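Side-chain contacts in BH0493 protein (Bacillus halodurans C-125, PDB 2QEE), which binds zinc and is probably a metal-dependent enzyme of the amidohydrolase superfamily, its natural reaction being left open: residues 127-130 / 131-134; 154-158 / 159-163; 174-177 / 178-182; 196-200 / 201-205; 405-408 / 409-413. All blocks are in the same frame, centred on the assembly; numbering follows the deposited sequence. Where two conformers were deposited one is given.

Contact 1 of 5, residues 127-130 / 131-134; sequences EEQV and DTVL
Glu128 O takes the N-H of Thr132 at 2.9 Å in a nearly straight bond (169° at the hydrogen), and the hydroxyl of the same threonine stands close by, with OG1 3.1 Å from Glu128 O. Thr132 can lean back in this way because OG1 sits beside its own backbone N (chi1 -59°). Lys124 binds this hydroxyl as well as Gln129 OE1, so one ammonium group ties the threonine to the glutamine. The Gln129 chain bends at its second torsion (65°) and brings the amide slantwise over Val133, NE2 coming to 3.8 Å from Val133 CG2. The same nitrogen donates to Glu362, so both ends of this buried amide are satisfied and its rotation is fixed.

Further round, Val130 and Leu134 point the same way, their CG1 and CD1 methyls 3.9 Å apart. Glu127 O is also doubly held: Asp131 N donates to it at 3.0 Å, and a water donates to it at 2.8 Å while reaching Asp131 OD1, an oxygen that is further paired with Arg166 in a salt bridge. Glu127, Glu128 and Asp131 lie exposed, with Glu128 OE1 turned back to accept from Thr125 N, whereas Val133 and Leu134 press on Leu364 and Leu134 also meets strand 139-143: the i to i+4 pattern of an amphipathic alpha-helix.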
# COMPACT_ATOMS: atom_id res chain seq x y z
N GLU C 127 32.48 1.61 -27.41
CA GLU C 127 32.17 2.98 -27.81
C GLU C 127 30.99 2.97 -28.79
O GLU C 127 30.05 3.80 -28.68
CB GLU C 127 33.40 3.66 -28.43
CG GLU C 127 34.46 4.09 -27.40
CD GLU C 127 35.31 2.94 -26.90
OE1 GLU C 127 35.25 1.82 -27.46
OE2 GLU C 127 36.07 3.17 -25.92
N GLU C 128 31.01 2.03 -29.73
CA GLU C 128 29.89 1.90 -30.70
C GLU C 128 28.59 1.53 -29.99
O GLU C 128 27.53 2.07 -30.34
CB GLU C 128 30.20 0.83 -31.73
CG GLU C 128 31.29 1.26 -32.69
CD GLU C 128 31.74 0.17 -33.64
OE1 GLU C 128 31.65 -1.04 -33.32
OE2 GLU C 128 32.21 0.55 -34.74
N GLN C 129 28.67 0.60 -29.04
CA GLN C 129 27.46 0.12 -28.35
C GLN C 129 26.87 1.23 -27.50
O GLN C 129 25.63 1.38 -27.42
CB GLN C 129 27.68 -1.17 -27.53
CG GLN C 129 26.37 -1.77 -26.92
CD GLN C 129 25.35 -2.28 -27.97
OE1 GLN C 129 25.41 -1.92 -29.15
NE2 GLN C 129 24.39 -3.11 -27.51
N VAL C 130 27.73 1.97 -26.82
CA VAL C 130 27.26 3.17 -26.08
C VAL C 130 26.51 4.11 -27.04
O VAL C 130 25.41 4.57 -26.75
CB VAL C 130 28.42 3.88 -25.30
CG1 VAL C 130 27.99 5.20 -24.78
CG2 VAL C 130 28.89 3.00 -24.15
N ASP C 131 27.11 4.42 -28.19
CA ASP C 131 26.42 5.28 -29.16
C ASP C 131 25.04 4.74 -29.54
O ASP C 131 24.07 5.47 -29.52
CB ASP C 131 27.29 5.46 -30.42
CG ASP C 131 28.43 6.41 -30.19
OD1 ASP C 131 28.48 7.09 -29.15
OD2 ASP C 131 29.29 6.51 -31.10
N THR C 132 24.98 3.47 -29.91
CA THR C 132 23.73 2.83 -30.27
C THR C 132 22.72 2.92 -29.12
O THR C 132 21.57 3.35 -29.33
CB THR C 132 23.95 1.36 -30.63
OG1 THR C 132 24.88 1.28 -31.74
CG2 THR C 132 22.64 0.74 -31.06
N VAL C 133 23.14 2.49 -27.93
CA VAL C 133 22.20 2.36 -26.81
C VAL C 133 21.68 3.71 -26.35
O VAL C 133 20.47 3.84 -26.12
CB VAL C 133 22.80 1.51 -25.64
CG1 VAL C 133 21.94 1.65 -24.33
CG2 VAL C 133 22.87 0.11 -26.06
N LEU C 134 22.52 4.73 -26.24
CA LEU C 134 22.04 6.02 -25.77
C LEU C 134 21.07 6.66 -26.79
O LEU C 134 20.14 7.40 -26.39
CB LEU C 134 23.21 6.99 -25.53
CG LEU C 134 24.17 6.58 -24.39
CD1 LEU C 134 25.16 7.74 -24.10
CD2 LEU C 134 23.41 6.25 -23.16
O HOH W 1 30.93 6.13 -27.38

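Contact 2 of 5, residues 154-158 / 159-163; sequences RISWL and EGKQP
Trp157 keeps CG beside its backbone N (chi1 -73°), and a chi2 of 110° turns the six-membered side of the indole toward the chain that leaves the helix. Three successive ring atoms then meet three successive residues: CE3 is 3.9 Å from Lys161 O, CZ3 is 4.0 Å from Gln162 NE2, and CH2 is 4.0 Å from Pro163 CD. The proline and the glutamine both lie across the direction of the indole. Phe36 packs against the same tryptophan edge-to-face, and Met217 touches it as well.

Lys161 folds back along the last turn, its CB and CG beside Ser156 O and its CD against Ser156 CB, while NZ goes on to bind Asn35 O. Glu159 lies beside Ile155, pointing the same way, and its carboxylate rests on the CG2 methyl.

The backbone leaves the helix through three bonds. Glu159 N makes a short bond of 2.6 Å to Ile155 O, the last regular one. Lys161 N then reaches back to Ser156 O at 3.0 Å, and Gly160 N donates to Trp157 O at 3.0 Å, from above the carbonyl plane. A water donates to Trp157 O at 2.8 Å and to Lys161 O at 2.7 Å, bridging helix end and loop. Gly160 has a phi of 89°, where a CB would jam against the carbonyl oxygen of Glu159. Positive phi and two bonds back into the final turn make this a Schellman motif, the C-terminal cap of helix 151-158.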
# COMPACT_ATOMS: atom_id res chain seq x y z
N ARG C 154 39.36 3.07 -9.16
CA ARG C 154 40.26 4.10 -8.65
C ARG C 154 41.41 4.38 -9.66
O ARG C 154 41.78 5.53 -9.89
CB ARG C 154 40.78 3.72 -7.24
CG ARG C 154 41.42 4.92 -6.51
CD ARG C 154 41.76 4.67 -5.02
NE ARG C 154 42.69 3.57 -4.87
CZ ARG C 154 42.30 2.31 -4.70
NH1 ARG C 154 41.00 2.03 -4.66
NH2 ARG C 154 43.20 1.34 -4.55
N ILE C 155 41.88 3.32 -10.32
CA ILE C 155 43.02 3.39 -11.27
C ILE C 155 42.84 4.42 -12.39
O ILE C 155 43.70 5.32 -12.60
CB ILE C 155 43.33 2.00 -11.87
CG1 ILE C 155 43.88 1.07 -10.76
CG2 ILE C 155 44.39 2.11 -12.95
CD1 ILE C 155 44.34 -0.34 -11.21
N SER C 156 41.71 4.31 -13.10
CA SER C 156 41.40 5.22 -14.19
C SER C 156 41.43 6.67 -13.70
O SER C 156 41.97 7.55 -14.38
CB SER C 156 40.05 4.86 -14.82
OG SER C 156 40.04 3.53 -15.32
N TRP C 157 40.85 6.91 -12.52
CA TRP C 157 40.82 8.24 -11.96
C TRP C 157 42.24 8.72 -11.70
O TRP C 157 42.60 9.83 -12.06
CB TRP C 157 40.05 8.26 -10.65
CG TRP C 157 38.53 8.11 -10.93
CD1 TRP C 157 37.74 7.03 -10.65
CD2 TRP C 157 37.68 9.09 -11.57
NE1 TRP C 157 36.42 7.28 -11.06
CE2 TRP C 157 36.37 8.53 -11.62
CE3 TRP C 157 37.89 10.37 -12.08
CZ2 TRP C 157 35.28 9.22 -12.22
CZ3 TRP C 157 36.81 11.07 -12.66
CH2 TRP C 157 35.52 10.48 -12.70
N LEU C 158 43.00 7.86 -11.04
CA LEU C 158 44.39 8.20 -10.71
C LEU C 158 45.25 8.34 -11.96
O LEU C 158 46.21 9.11 -11.94
CB LEU C 158 44.96 7.23 -9.67
CG LEU C 158 44.37 7.37 -8.24
CD1 LEU C 158 44.94 6.34 -7.28
CD2 LEU C 158 44.44 8.79 -7.60
N GLU C 159 44.92 7.62 -13.02
CA GLU C 159 45.59 7.76 -14.33
C GLU C 159 45.18 9.01 -15.07
O GLU C 159 45.70 9.26 -16.17
CB GLU C 159 45.37 6.55 -15.23
CG GLU C 159 46.05 5.30 -14.78
CD GLU C 159 45.75 4.13 -15.68
OE1 GLU C 159 46.50 3.12 -15.61
OE2 GLU C 159 44.77 4.19 -16.46
N GLY C 160 44.27 9.81 -14.51
CA GLY C 160 43.91 11.06 -15.14
C GLY C 160 42.77 10.96 -16.15
O GLY C 160 42.40 11.98 -16.76
N LYS C 161 42.22 9.76 -16.34
CA LYS C 161 41.06 9.55 -17.21
C LYS C 161 39.90 10.43 -16.77
O LYS C 161 39.68 10.68 -15.58
CB LYS C 161 40.61 8.10 -17.22
CG LYS C 161 41.54 7.19 -17.92
CD LYS C 161 40.79 6.08 -18.56
CE LYS C 161 41.78 5.14 -19.23
NZ LYS C 161 41.22 3.77 -19.26
N GLN C 162 39.21 10.96 -17.76
CA GLN C 162 37.98 11.69 -17.52
C GLN C 162 36.92 10.99 -18.33
O GLN C 162 37.18 10.52 -19.45
CB GLN C 162 38.09 13.12 -18.05
CG GLN C 162 38.89 14.04 -17.16
CD GLN C 162 38.42 13.94 -15.73
OE1 GLN C 162 37.30 14.34 -15.39
NE2 GLN C 162 39.28 13.40 -14.86
N PRO C 163 35.69 10.99 -17.81
CA PRO C 163 34.58 10.41 -18.58
C PRO C 163 34.27 11.31 -19.79
O PRO C 163 34.54 12.52 -19.73
CB PRO C 163 33.41 10.47 -17.60
CG PRO C 163 33.74 11.63 -16.67
CD PRO C 163 35.25 11.63 -16.55
O HOH W 2 40.90 11.69 -13.34

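Contact 3 of 5, residues 174-177 / 178-182; sequences DPLL and NEYEQ
From its first carbon, the side chain of Asn178 lies against Asp174: CB is 3.1 Å from Asp174 O, the oxygen that also accepts Asn178 N at 2.7 Å. CG follows at 3.6 Å from Asp174 O. At the tip the amide divides its work. OD1 passes 3.5 Å from Leu177 C and accepts from Arg238, while ND2 rests 3.9 Å from Asp174 CB and donates to Ser225 O. Asp174 points the same way, its carboxylate turned 64° from the amide plane, and OD2 is bonded to the hydroxyl of Ser225. With an alanine in place of Asn178, Ser225 O and Arg238 would probably each lose a partner, and the Asp174 side chain would be left with less support.

Beyond the asparagine the helix ends. Glu179 N holds Pro175 O through a weak bond, and a water links Leu177 O to Tyr180 N at the start of the next helix. Tyr180 has CG anti to its backbone N (chi1 -174°), which lays the ring beside Leu176, with CD1 to CD1 at 3.9 Å; Leu176 O is buried there without a polar partner.

The side chain of Asp174 lies about 9 Å from the bound zinc ion. Leu177 packs between strand 222-226 and helix 237-253, while Leu176 and Tyr180 both meet Val206 of helix 200-217.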
# COMPACT_ATOMS: atom_id res chain seq x y z
N ASP C 174 29.70 4.44 0.54
CA ASP C 174 29.28 3.35 1.44
C ASP C 174 30.46 2.84 2.34
O ASP C 174 30.29 2.76 3.56
CB ASP C 174 28.64 2.20 0.65
CG ASP C 174 27.33 2.64 -0.01
OD1 ASP C 174 27.25 3.78 -0.42
OD2 ASP C 174 26.38 1.86 -0.07
N PRO C 175 31.62 2.53 1.74
CA PRO C 175 32.70 1.93 2.56
C PRO C 175 33.16 2.86 3.65
O PRO C 175 33.47 2.40 4.78
CB PRO C 175 33.81 1.68 1.53
CG PRO C 175 33.04 1.47 0.19
CD PRO C 175 32.01 2.61 0.32
N LEU C 176 33.21 4.15 3.35
CA LEU C 176 33.53 5.15 4.35
C LEU C 176 32.49 5.34 5.45
O LEU C 176 32.82 5.37 6.62
CB LEU C 176 33.87 6.49 3.71
CG LEU C 176 34.12 7.66 4.65
CD1 LEU C 176 35.55 7.44 5.26
CD2 LEU C 176 34.10 9.02 3.92
N LEU C 177 31.24 5.51 5.06
CA LEU C 177 30.23 5.75 6.08
C LEU C 177 29.80 4.49 6.84
O LEU C 177 29.53 4.59 8.02
CB LEU C 177 28.97 6.41 5.45
CG LEU C 177 29.03 7.92 5.21
CD1 LEU C 177 30.31 8.31 4.61
CD2 LEU C 177 27.90 8.34 4.26
N ASN C 178 29.71 3.36 6.13
CA ASN C 178 29.10 2.13 6.66
C ASN C 178 30.13 1.14 7.19
O ASN C 178 29.77 0.26 7.96
CB ASN C 178 28.30 1.41 5.58
CG ASN C 178 27.08 2.21 5.14
OD1 ASN C 178 26.70 3.17 5.83
ND2 ASN C 178 26.53 1.88 3.96
N GLU C 179 31.38 1.28 6.75
CA GLU C 179 32.43 0.30 7.13
C GLU C 179 33.70 1.00 7.62
O GLU C 179 34.83 0.52 7.32
CB GLU C 179 32.74 -0.60 5.95
CG GLU C 179 31.58 -1.53 5.62
CD GLU C 179 31.82 -2.27 4.35
OE1 GLU C 179 32.04 -3.50 4.44
OE2 GLU C 179 31.82 -1.62 3.28
N TYR C 180 33.52 2.10 8.37
CA TYR C 180 34.67 2.94 8.74
C TYR C 180 35.73 2.14 9.54
O TYR C 180 36.93 2.42 9.40
CB TYR C 180 34.26 4.15 9.54
CG TYR C 180 35.38 5.11 9.83
CD1 TYR C 180 35.97 5.86 8.80
CD2 TYR C 180 35.87 5.27 11.12
CE1 TYR C 180 36.98 6.73 9.04
CE2 TYR C 180 36.90 6.18 11.39
CZ TYR C 180 37.47 6.88 10.33
OH TYR C 180 38.46 7.80 10.57
N GLU C 181 35.28 1.18 10.35
CA GLU C 181 36.23 0.47 11.22
C GLU C 181 37.28 -0.24 10.37
O GLU C 181 38.45 -0.34 10.77
CB GLU C 181 35.52 -0.52 12.18
CG GLU C 181 34.77 0.15 13.36
CD GLU C 181 35.69 0.88 14.36
OE1 GLU C 181 36.90 0.53 14.43
OE2 GLU C 181 35.19 1.81 15.06
N GLN C 182 36.86 -0.70 9.19
CA GLN C 182 37.76 -1.37 8.26
C GLN C 182 38.36 -0.34 7.32
O GLN C 182 39.54 -0.36 7.02
CB GLN C 182 37.07 -2.45 7.43
CG GLN C 182 36.23 -3.46 8.21
CD GLN C 182 34.72 -3.17 8.14
OE1 GLN C 182 34.19 -2.35 8.91
NE2 GLN C 182 34.03 -3.83 7.20
O HOH W 3 30.94 2.90 9.67

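Contact 4 of 5, residues 196-200 / 201-205; sequences DEWNE and GSIQE
Asn199 O accepts Ile203 N at 3.0 Å in an almost straight bond (176°), opening helix 200-217 just after an inverse gamma turn centred on Trp198, and Glu200 O takes Gln204 N in the next turn.

The Trp198 indole lies across Ile203, which offers CG1 to one ring face near its rim, 3.5 Å from both NE1 and CE2. Farther along the ring, CE3 sits 3.8 Å from Ser202 CB. NE1 is bonded to Asp244 of helix 237-253, which fixes the way the ring is turned, and Arg240, Ile241 and Cys245 of that helix touch the indole too. A serine in place of Trp198 would probably leave Ile203 CG1 without its flat cover and Asp244 without this N-H donor, weakening the join between the loop and helix 237-253.

Asn199 is the N-cap of the helix: its CG is tucked in over its own backbone (chi1 52°), which carries OD1 over the first turn to accept Ser202 N at 3.0 Å. Asn195 ND2 binds the same oxygen from the preceding loop. Ser202 OG in turn is 3.0 Å from Glu197 O and accepts the backbone N-H of Asn195, so the loop is stitched to the first turn by both side chains.

On the exposed side Glu200 and Gln204, one turn apart, join their ends. Gln204 NE2 donates at 2.9 Å to the syn lone pair of Glu200 OE2, with the carboxylate and amide nearly coplanar, 15° apart.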
# COMPACT_ATOMS: atom_id res chain seq x y z
N ASP C 196 43.09 6.68 15.94
CA ASP C 196 42.19 5.71 16.58
C ASP C 196 41.01 6.45 17.14
O ASP C 196 39.90 5.96 17.06
CB ASP C 196 42.87 4.98 17.74
CG ASP C 196 44.06 4.17 17.31
OD1 ASP C 196 44.08 3.66 16.16
OD2 ASP C 196 44.99 4.02 18.14
N GLU C 197 41.27 7.62 17.71
CA GLU C 197 40.26 8.46 18.36
C GLU C 197 39.59 9.39 17.35
O GLU C 197 40.22 9.84 16.39
CB GLU C 197 40.92 9.32 19.43
CG GLU C 197 41.68 8.53 20.51
CD GLU C 197 43.09 8.10 20.09
OE1 GLU C 197 43.54 8.43 18.96
OE2 GLU C 197 43.76 7.41 20.92
N TRP C 198 38.31 9.70 17.58
CA TRP C 198 37.60 10.67 16.75
C TRP C 198 37.86 12.08 17.24
O TRP C 198 37.04 12.67 17.98
CB TRP C 198 36.09 10.37 16.67
CG TRP C 198 35.41 11.23 15.58
CD1 TRP C 198 34.56 12.27 15.77
CD2 TRP C 198 35.58 11.09 14.15
NE1 TRP C 198 34.17 12.80 14.54
CE2 TRP C 198 34.78 12.08 13.54
CE3 TRP C 198 36.31 10.21 13.34
CZ2 TRP C 198 34.71 12.24 12.14
CZ3 TRP C 198 36.24 10.36 11.94
CH2 TRP C 198 35.45 11.38 11.37
N ASN C 199 39.02 12.63 16.85
CA ASN C 199 39.39 13.99 17.25
C ASN C 199 39.47 14.90 16.04
O ASN C 199 39.13 14.47 14.93
CB ASN C 199 40.72 13.96 18.01
CG ASN C 199 41.80 13.24 17.25
OD1 ASN C 199 41.80 13.22 16.01
ND2 ASN C 199 42.73 12.65 17.99
N GLU C 200 39.88 16.16 16.26
CA GLU C 200 39.90 17.15 15.19
C GLU C 200 40.72 16.69 14.01
O GLU C 200 40.39 17.00 12.86
CB GLU C 200 40.40 18.52 15.66
CG GLU C 200 39.31 19.59 15.70
CD GLU C 200 38.56 19.78 14.37
OE1 GLU C 200 37.34 20.07 14.38
OE2 GLU C 200 39.20 19.63 13.30
N GLY C 201 41.78 15.95 14.31
CA GLY C 201 42.69 15.46 13.30
C GLY C 201 42.00 14.45 12.42
O GLY C 201 42.20 14.43 11.20
N SER C 202 41.21 13.57 13.04
CA SER C 202 40.50 12.57 12.28
C SER C 202 39.42 13.24 11.40
O SER C 202 39.30 12.89 10.21
CB SER C 202 39.90 11.49 13.18
OG SER C 202 40.88 10.50 13.51
N ILE C 203 38.68 14.17 12.00
CA ILE C 203 37.69 15.01 11.28
C ILE C 203 38.30 15.71 10.06
O ILE C 203 37.77 15.62 8.93
CB ILE C 203 37.02 16.04 12.22
CG1 ILE C 203 36.19 15.31 13.29
CG2 ILE C 203 36.17 17.08 11.40
CD1 ILE C 203 35.71 16.15 14.42
N GLN C 204 39.44 16.36 10.26
CA GLN C 204 40.10 17.05 9.15
C GLN C 204 40.58 16.15 8.03
O GLN C 204 40.47 16.52 6.85
CB GLN C 204 41.27 17.89 9.69
CG GLN C 204 40.77 19.05 10.48
CD GLN C 204 39.63 19.73 9.77
OE1 GLN C 204 39.69 19.94 8.55
NE2 GLN C 204 38.57 20.06 10.52
N GLU C 205 41.14 15.00 8.36
CA GLU C 205 41.67 14.13 7.36
C GLU C 205 40.56 13.46 6.59
O GLU C 205 40.71 13.19 5.39
CB GLU C 205 42.64 13.11 7.94
CG GLU C 205 43.99 13.76 8.29
CD GLU C 205 44.70 14.29 7.04
OE1 GLU C 205 45.49 13.51 6.48
OE2 GLU C 205 44.41 15.43 6.59

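Contact 5 of 5, residues 405-408 / 409-413; sequences LFSR and NFWRF
Ser407 meets the indole of Trp411 at its edge: OG lies in the ring plane, 3.5 Å from CD1 and 3.7 Å from NE1. The hydroxyl is anti to its backbone N (chi1 -176°), which keeps it level with the rim, and Thr25 OG1 is bonded to both Ser407 OG and Trp411 NE1. Phe410 is set differently against the same indole. Its CD2 stands over the centre of one Trp411 face, while Trp411 CE2 lies in the Phe410 ring plane, so the phenyl presents its edge. His168 meets Trp411 edge-to-face.

In the backbone, Ser407 O serves two donors, Trp411 N at 3.3 Å in the carbonyl plane (168° at the hydrogen) and Phe410 N in a weak bond. The helix widens into a pi-type turn here, and a water takes the Phe410 N-H at 3.0 Å. Asn409 comes near Leu405 with ND2, which donates to Thr349 O and Phe351 O.

Around helix 395-414, Phe410 and Trp411 reach Thr25 of strand 24-26, Leu405 packs on Leu379 of helix 363-388, and Asn409 touches Trp60 of the second subunit.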
# COMPACT_ATOMS: atom_id res chain seq x y z
N LEU C 405 10.58 16.92 -15.63
CA LEU C 405 10.55 15.61 -14.98
C LEU C 405 11.74 14.73 -15.39
O LEU C 405 12.27 14.04 -14.53
CB LEU C 405 9.26 14.85 -15.35
CG LEU C 405 7.99 15.54 -14.77
CD1 LEU C 405 6.78 14.93 -15.45
CD2 LEU C 405 7.92 15.29 -13.21
N PHE C 406 12.12 14.75 -16.68
CA PHE C 406 13.16 13.81 -17.17
C PHE C 406 14.58 14.35 -17.14
O PHE C 406 15.55 13.58 -17.35
CB PHE C 406 12.84 13.22 -18.55
CG PHE C 406 11.68 12.24 -18.52
CD1 PHE C 406 11.88 10.88 -18.26
CD2 PHE C 406 10.38 12.69 -18.76
CE1 PHE C 406 10.80 9.99 -18.19
CE2 PHE C 406 9.31 11.82 -18.70
CZ PHE C 406 9.53 10.46 -18.46
N SER C 407 14.70 15.67 -16.88
CA SER C 407 16.04 16.30 -16.95
C SER C 407 16.26 17.52 -16.09
O SER C 407 17.16 17.57 -15.22
CB SER C 407 16.38 16.64 -18.41
OG SER C 407 17.70 17.17 -18.46
N ARG C 408 15.45 18.54 -16.30
CA ARG C 408 15.74 19.84 -15.68
C ARG C 408 15.63 19.88 -14.17
O ARG C 408 16.37 20.60 -13.54
CB ARG C 408 14.87 20.96 -16.26
CG ARG C 408 14.95 21.04 -17.75
CD ARG C 408 14.09 22.21 -18.32
NE ARG C 408 14.15 22.20 -19.78
CZ ARG C 408 13.29 22.80 -20.60
NH1 ARG C 408 12.25 23.48 -20.13
NH2 ARG C 408 13.49 22.71 -21.91
N ASN C 409 14.70 19.10 -13.58
CA ASN C 409 14.55 19.13 -12.13
C ASN C 409 15.82 18.62 -11.47
O ASN C 409 16.23 19.16 -10.44
CB ASN C 409 13.38 18.23 -11.64
CG ASN C 409 12.02 18.85 -11.90
OD1 ASN C 409 11.90 20.07 -12.17
ND2 ASN C 409 10.93 18.00 -11.77
N PHE C 410 16.48 17.70 -12.14
CA PHE C 410 17.70 17.13 -11.54
C PHE C 410 18.80 18.22 -11.63
O PHE C 410 19.41 18.59 -10.60
CB PHE C 410 18.18 15.89 -12.27
CG PHE C 410 19.54 15.42 -11.80
CD1 PHE C 410 19.67 14.82 -10.53
CD2 PHE C 410 20.67 15.60 -12.59
CE1 PHE C 410 20.93 14.39 -10.05
CE2 PHE C 410 21.95 15.14 -12.13
CZ PHE C 410 22.08 14.53 -10.85
N TRP C 411 19.02 18.76 -12.82
CA TRP C 411 20.18 19.74 -12.93
C TRP C 411 19.94 20.96 -12.09
O TRP C 411 20.86 21.55 -11.50
CB TRP C 411 20.39 20.09 -14.39
CG TRP C 411 20.84 18.89 -15.15
CD1 TRP C 411 20.13 18.18 -16.08
CD2 TRP C 411 22.09 18.22 -14.99
NE1 TRP C 411 20.90 17.12 -16.54
CE2 TRP C 411 22.09 17.12 -15.85
CE3 TRP C 411 23.23 18.46 -14.17
CZ2 TRP C 411 23.20 16.25 -15.96
CZ3 TRP C 411 24.32 17.57 -14.29
CH2 TRP C 411 24.30 16.50 -15.18
N ARG C 412 18.70 21.43 -12.07
CA ARG C 412 18.34 22.58 -11.24
C ARG C 412 18.67 22.28 -9.77
O ARG C 412 19.28 23.10 -9.06
CB ARG C 412 16.84 22.87 -11.42
CG ARG C 412 16.46 24.34 -11.48
CD ARG C 412 15.08 24.51 -12.20
NE ARG C 412 14.28 25.56 -11.57
CZ ARG C 412 13.67 25.46 -10.38
NH1 ARG C 412 13.79 24.36 -9.64
NH2 ARG C 412 12.96 26.49 -9.93
N PHE C 413 18.30 21.08 -9.31
CA PHE C 413 18.49 20.78 -7.89
C PHE C 413 19.99 20.66 -7.49
O PHE C 413 20.39 21.10 -6.40
CB PHE C 413 17.78 19.48 -7.52
CG PHE C 413 17.73 19.23 -6.02
CD1 PHE C 413 16.85 19.98 -5.23
CD2 PHE C 413 18.51 18.22 -5.43
CE1 PHE C 413 16.76 19.78 -3.81
CE2 PHE C 413 18.44 18.02 -4.05
CZ PHE C 413 17.58 18.80 -3.23
O HOH W 4 14.86 15.71 -13.60

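How the contacts relate
The five contacts follow one another along the chain, each within one continuous stretch, so none nests in or crosses another. Contact 1 lies within helix 126-136, just ahead of strand 139-143. Contact 2 then ends helix 151-158 and turns the chain toward strand 167-168; its nearest atoms are about 8 Å from contact 1. Contact 3 is the break between helices 174-178 and 180-189, and contact 4 closes the loop from there into helix 200-217. These two alone touch, Tyr180 OH lying 3.7 Å from Trp198 CZ3. Contact 5, in the last helix, returns the chain's end to strand 24-26, parallel neighbour of strand 139-143.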